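Local coordinates for protein citrate synthase (Mycobacterium tuberculosis, PDB 4TVM) that catalyses the condensation of oxaloacetate with acetyl-CoA and water to give citrate and CoA, a step of the Krebs cycle, at residues 117-120 with 121-124; 177-180 with 181-184. All coordinates share one frame; numbering follows the deposited sequence.

Contact 1: residues 117-120 with 121-124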
loop_
_atom_site.group_PDB
_atom_site.type_symbol
_atom_site.label_atom_id
_atom_site.label_comp_id
_atom_site.label_asym_id
_atom_site.label_seq_id
_atom_site.Cartn_x
_atom_site.Cartn_y
_atom_site.Cartn_z
ATOM N N HIS A 117 18.540 15.591 4.182
ATOM C CA HIS A 117 18.462 16.522 5.322
ATOM C C HIS A 117 19.106 15.893 6.542
ATOM O O HIS A 117 18.724 14.780 6.930
ATOM C CB HIS A 117 16.986 16.836 5.667
ATOM C CG HIS A 117 16.806 18.139 6.375
ATOM N ND1 HIS A 117 17.062 18.296 7.721
ATOM C CD2 HIS A 117 16.403 19.351 5.926
ATOM C CE1 HIS A 117 16.825 19.544 8.072
ATOM N NE2 HIS A 117 16.433 20.205 6.996
ATOM N N GLU A 118 20.059 16.604 7.150
ATOM C CA GLU A 118 20.715 16.133 8.375
ATOM C C GLU A 118 19.766 15.605 9.468
ATOM O O GLU A 118 20.114 14.646 10.181
ATOM C CB GLU A 118 21.574 17.234 8.984
ATOM C CG GLU A 118 23.007 17.241 8.486
ATOM C CD GLU A 118 23.736 15.993 8.900
ATOM O OE1 GLU A 118 24.033 15.173 8.008
ATOM O OE2 GLU A 118 23.971 15.819 10.111
ATOM N N ASP A 119 18.604 16.244 9.639
ATOM C CA ASP A 119 17.598 15.734 10.575
ATOM C C ASP A 119 17.039 14.375 10.168
ATOM O O ASP A 119 16.780 13.513 11.016
ATOM C CB ASP A 119 16.454 16.708 10.737
ATOM C CG ASP A 119 16.820 17.926 11.536
ATOM O OD1 ASP A 119 17.984 18.089 11.953
ATOM O OD2 ASP A 119 15.909 18.748 11.736
ATOM N N LEU A 120 16.853 14.183 8.868
ATOM C CA LEU A 120 16.407 12.892 8.346
ATOM C C LEU A 120 17.486 11.874 8.481
ATOM O O LEU A 120 17.218 10.708 8.734
ATOM C CB LEU A 120 15.955 12.967 6.896
ATOM C CG LEU A 120 15.390 11.623 6.426
ATOM C CD1 LEU A 120 14.126 11.292 7.184
ATOM C CD2 LEU A 120 15.141 11.585 4.926
ATOM N N LYS A 121 18.717 12.305 8.363
ATOM C CA LYS A 121 19.853 11.441 8.732
ATOM C C LYS A 121 19.812 11.050 10.186
ATOM O O LYS A 121 19.883 9.879 10.501
ATOM C CB LYS A 121 21.157 12.161 8.464
ATOM C CG LYS A 121 22.364 11.261 8.404
ATOM C CD LYS A 121 23.632 12.057 8.629
ATOM C CE LYS A 121 24.872 11.198 8.467
ATOM N NZ LYS A 121 25.819 11.424 9.576
ATOM N N ARG A 122 19.675 12.048 11.072
ATOM C CA ARG A 122 19.619 11.828 12.519
ATOM C C ARG A 122 18.473 10.910 12.960
ATOM O O ARG A 122 18.636 10.112 13.860
ATOM C CB ARG A 122 19.481 13.166 13.234
ATOM C CG ARG A 122 20.780 13.929 13.454
ATOM C CD ARG A 122 20.493 15.394 13.784
ATOM N NE ARG A 122 19.489 15.531 14.840
ATOM C CZ ARG A 122 19.034 16.696 15.309
ATOM N NH1 ARG A 122 19.485 17.854 14.827
ATOM N NH2 ARG A 122 18.124 16.701 16.281
ATOM N N PHE A 123 17.309 11.059 12.335
ATOM C CA PHE A 123 16.135 10.217 12.560
ATOM C C PHE A 123 16.403 8.714 12.536
ATOM O O PHE A 123 15.682 7.960 13.155
ATOM C CB PHE A 123 15.143 10.564 11.469
ATOM C CG PHE A 123 13.836 9.838 11.541
ATOM C CD1 PHE A 123 13.662 8.644 10.866
ATOM C CD2 PHE A 123 12.752 10.414 12.169
ATOM C CE1 PHE A 123 12.438 7.995 10.864
ATOM C CE2 PHE A 123 11.522 9.770 12.186
ATOM C CZ PHE A 123 11.362 8.559 11.520
ATOM N N PHE A 124 17.460 8.279 11.845
ATOM C CA PHE A 124 17.927 6.895 11.977
ATOM C C PHE A 124 18.348 6.544 13.399
ATOM O O PHE A 124 18.385 5.362 13.778
ATOM C CB PHE A 124 19.073 6.601 10.999
ATOM C CG PHE A 124 18.613 6.368 9.555
ATOM C CD1 PHE A 124 18.433 7.436 8.676
ATOM C CD2 PHE A 124 18.380 5.089 9.091
ATOM C CE1 PHE A 124 18.034 7.234 7.368
ATOM C CE2 PHE A 124 17.997 4.867 7.786
ATOM C CZ PHE A 124 17.822 5.944 6.917
#
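Glu-118 and Lys-121 run side by side on the first turn of the short helix 118-122, a local i to i+3 pairing just behind an N-cap. The methylene CD of Lys-121 meets Glu-118 OE1 at 3.2 Å, while its NZ stands 4.4 Å from that oxygen, beyond salt-bridge range. Both polar ends instead bond to the hydroxyl of Tyr-189, which bridges the two charges. Lys-121 reaches there with CG trans to its own N (chi1 -163°), the chain bending at the last torsion. At the base, Lys-121 N donates to His-117 O over 2.9 Å with an N-H...O angle of 159°. The cap itself is the imidazole of His-117, whose ND1 accepts from Asp-119 N in the ring plane. Leu-120 serves the buried side: its CD1 approaches Phe-123 CB at 4.5 Å, and its side chain also packs on Tyr-147 of helix 133-147. Phe-123 carries this side onward to the dimer interface, meeting Phe-123 of the second subunit. On the exposed side Asp-119 OD1 sits over one face of the Arg-122 guanidinium, a salt bridge by charge alone, because OD1, 3.3 Å from NH1, lies well out of the guanidinium plane.

Contact 2: residues 177-180 with 181-184; sequences YAYK and KSVG
With CG of Tyr-179 trans to its backbone N (chi1 174°) and OG of Ser-182 set between its own N and carbonyl carbon (chi1 75°), the phenol ring and the hydroxyl are both brought to the C-terminal end of helix 159-182. Here the last turn gives way to loop, and one carbonyl, Tyr-179 O, takes three of the six hydrogen bonds, two of them weak. Ser-182 OG donates to Tyr-179 O over 2.6 Å, in the carbonyl plane and on a lone pair, with a C=O...OG angle of 125°. The two weak bonds to Tyr-179 O come from backbone donors, Ser-182 N at 2.8 Å and Val-183 N at 3.3 Å. The serine thus turns its hydroxyl back onto the helix three residues earlier, while the regular i to i+4 pattern holds through Lys-181 N to Tyr-177 O at 2.9 Å and Ser-182 N to Ala-178 O at 3.0 Å, the latter being the main bond of Ser-182 N. By Val-183 that pattern has frayed, its N also making a weak bond to Lys-180 O.

Around this end, Tyr-179 packs on Pro-379 and Met-382, and Ser-182 and Ala-178 rest on Pro-133 at the start of helix 133-147. The chain of Lys-180 bends at chi2; its NZ bonds to Gln-185 OE1 and Gly-206 O, tying the helix end to what follows. Apolar closure of the turn comes from Val-183, whose side chain slants across the Tyr-179 ring in a CH-pi contact: CG2 lies 4.3 Å from the ring centroid and 18° off its normal, nearest to CE2.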
loop_
_atom_site.group_PDB
_atom_site.type_symbol
_atom_site.label_atom_id
_atom_site.label_comp_id
_atom_site.label_asym_id
_atom_site.label_seq_id
_atom_site.Cartn_x
_atom_site.Cartn_y
_atom_site.Cartn_z
ATOM N N TYR A 177 21.940 3.568 4.555
ATOM C CA TYR A 177 21.932 3.910 5.975
ATOM C C TYR A 177 21.230 2.879 6.830
ATOM O O TYR A 177 21.609 2.653 7.963
ATOM C CB TYR A 177 21.314 5.272 6.211
ATOM C CG TYR A 177 22.199 6.398 5.789
ATOM C CD1 TYR A 177 23.364 6.176 5.043
ATOM C CD2 TYR A 177 21.883 7.688 6.126
ATOM C CE1 TYR A 177 24.164 7.220 4.660
ATOM C CE2 TYR A 177 22.690 8.734 5.750
ATOM C CZ TYR A 177 23.822 8.488 5.019
ATOM O OH TYR A 177 24.594 9.542 4.648
ATOM N N ALA A 178 20.200 2.258 6.287
ATOM C CA ALA A 178 19.474 1.246 7.024
ATOM C C ALA A 178 20.374 0.042 7.238
ATOM O O ALA A 178 20.298 -0.616 8.256
ATOM C CB ALA A 178 18.222 0.869 6.267
ATOM N N TYR A 179 21.221 -0.258 6.261
ATOM C CA TYR A 179 22.240 -1.306 6.425
ATOM C C TYR A 179 23.178 -0.906 7.517
ATOM O O TYR A 179 23.413 -1.662 8.433
ATOM C CB TYR A 179 23.060 -1.530 5.138
ATOM C CG TYR A 179 24.175 -2.479 5.356
ATOM C CD1 TYR A 179 23.929 -3.825 5.532
ATOM C CD2 TYR A 179 25.506 -2.033 5.431
ATOM C CE1 TYR A 179 24.972 -4.711 5.753
ATOM C CE2 TYR A 179 26.549 -2.911 5.657
ATOM C CZ TYR A 179 26.272 -4.245 5.824
ATOM O OH TYR A 179 27.288 -5.136 6.040
ATOM N N LYS A 180 23.711 0.296 7.449
ATOM C CA LYS A 180 24.699 0.676 8.462
ATOM C C LYS A 180 24.129 0.580 9.856
ATOM O O LYS A 180 24.834 0.197 10.801
ATOM C CB LYS A 180 25.240 2.074 8.205
ATOM C CG LYS A 180 26.131 2.137 6.965
ATOM C CD LYS A 180 27.276 1.152 7.108
ATOM C CE LYS A 180 28.458 1.495 6.207
ATOM N NZ LYS A 180 29.565 0.524 6.419
ATOM N N LYS A 181 22.848 0.919 9.962
ATOM C CA LYS A 181 22.121 0.819 11.203
ATOM C C LYS A 181 21.969 -0.624 11.656
ATOM O O LYS A 181 22.034 -0.908 12.837
ATOM C CB LYS A 181 20.750 1.457 11.050
ATOM C CG LYS A 181 19.982 1.606 12.370
ATOM C CD LYS A 181 20.700 2.550 13.319
ATOM C CE LYS A 181 20.190 2.400 14.737
ATOM N NZ LYS A 181 20.834 3.447 15.589
ATOM N N SER A 182 21.779 -1.542 10.718
ATOM C CA SER A 182 21.551 -2.936 11.050
ATOM C C SER A 182 22.799 -3.600 11.618
ATOM O O SER A 182 22.758 -4.711 12.141
ATOM C CB SER A 182 21.076 -3.677 9.806
ATOM O OG SER A 182 22.147 -3.920 8.906
ATOM N N VAL A 183 23.923 -2.923 11.475
ATOM C CA VAL A 183 25.196 -3.371 11.994
ATOM C C VAL A 183 25.607 -2.142 12.769
ATOM O O VAL A 183 24.774 -1.247 12.967
ATOM C CB VAL A 183 26.110 -3.784 10.841
ATOM C CG1 VAL A 183 25.589 -5.071 10.229
ATOM C CG2 VAL A 183 26.183 -2.722 9.731
ATOM N N GLY A 184 26.831 -2.053 13.241
ATOM C CA GLY A 184 27.140 -0.969 14.183
ATOM C C GLY A 184 27.633 0.296 13.527
ATOM O O GLY A 184 28.069 1.208 14.201
#

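Overall arrangement
The two contacts follow one another along the chain, their centres about 14 Å apart, yet they touch directly. Phe-124, at the end of contact 1, sets CZ against Tyr-177 CB at 3.6 Å, and Lys-121 CG lies 3.7 Å from Tyr-177 CE2, so the short helix 118-122 packs on the last turns of helix 159-182. Phe-187, in the loop beyond contact 2, joins them further: its ring stacks on Tyr-177 and meets Phe-124 edge-to-face. Helix 133-147 touches both contacts. Their centres lie about 25 and 21 Å from the centre of the chain, away from the oxaloacetate pocket and the active-site residues; only contact 1 reaches the second subunit.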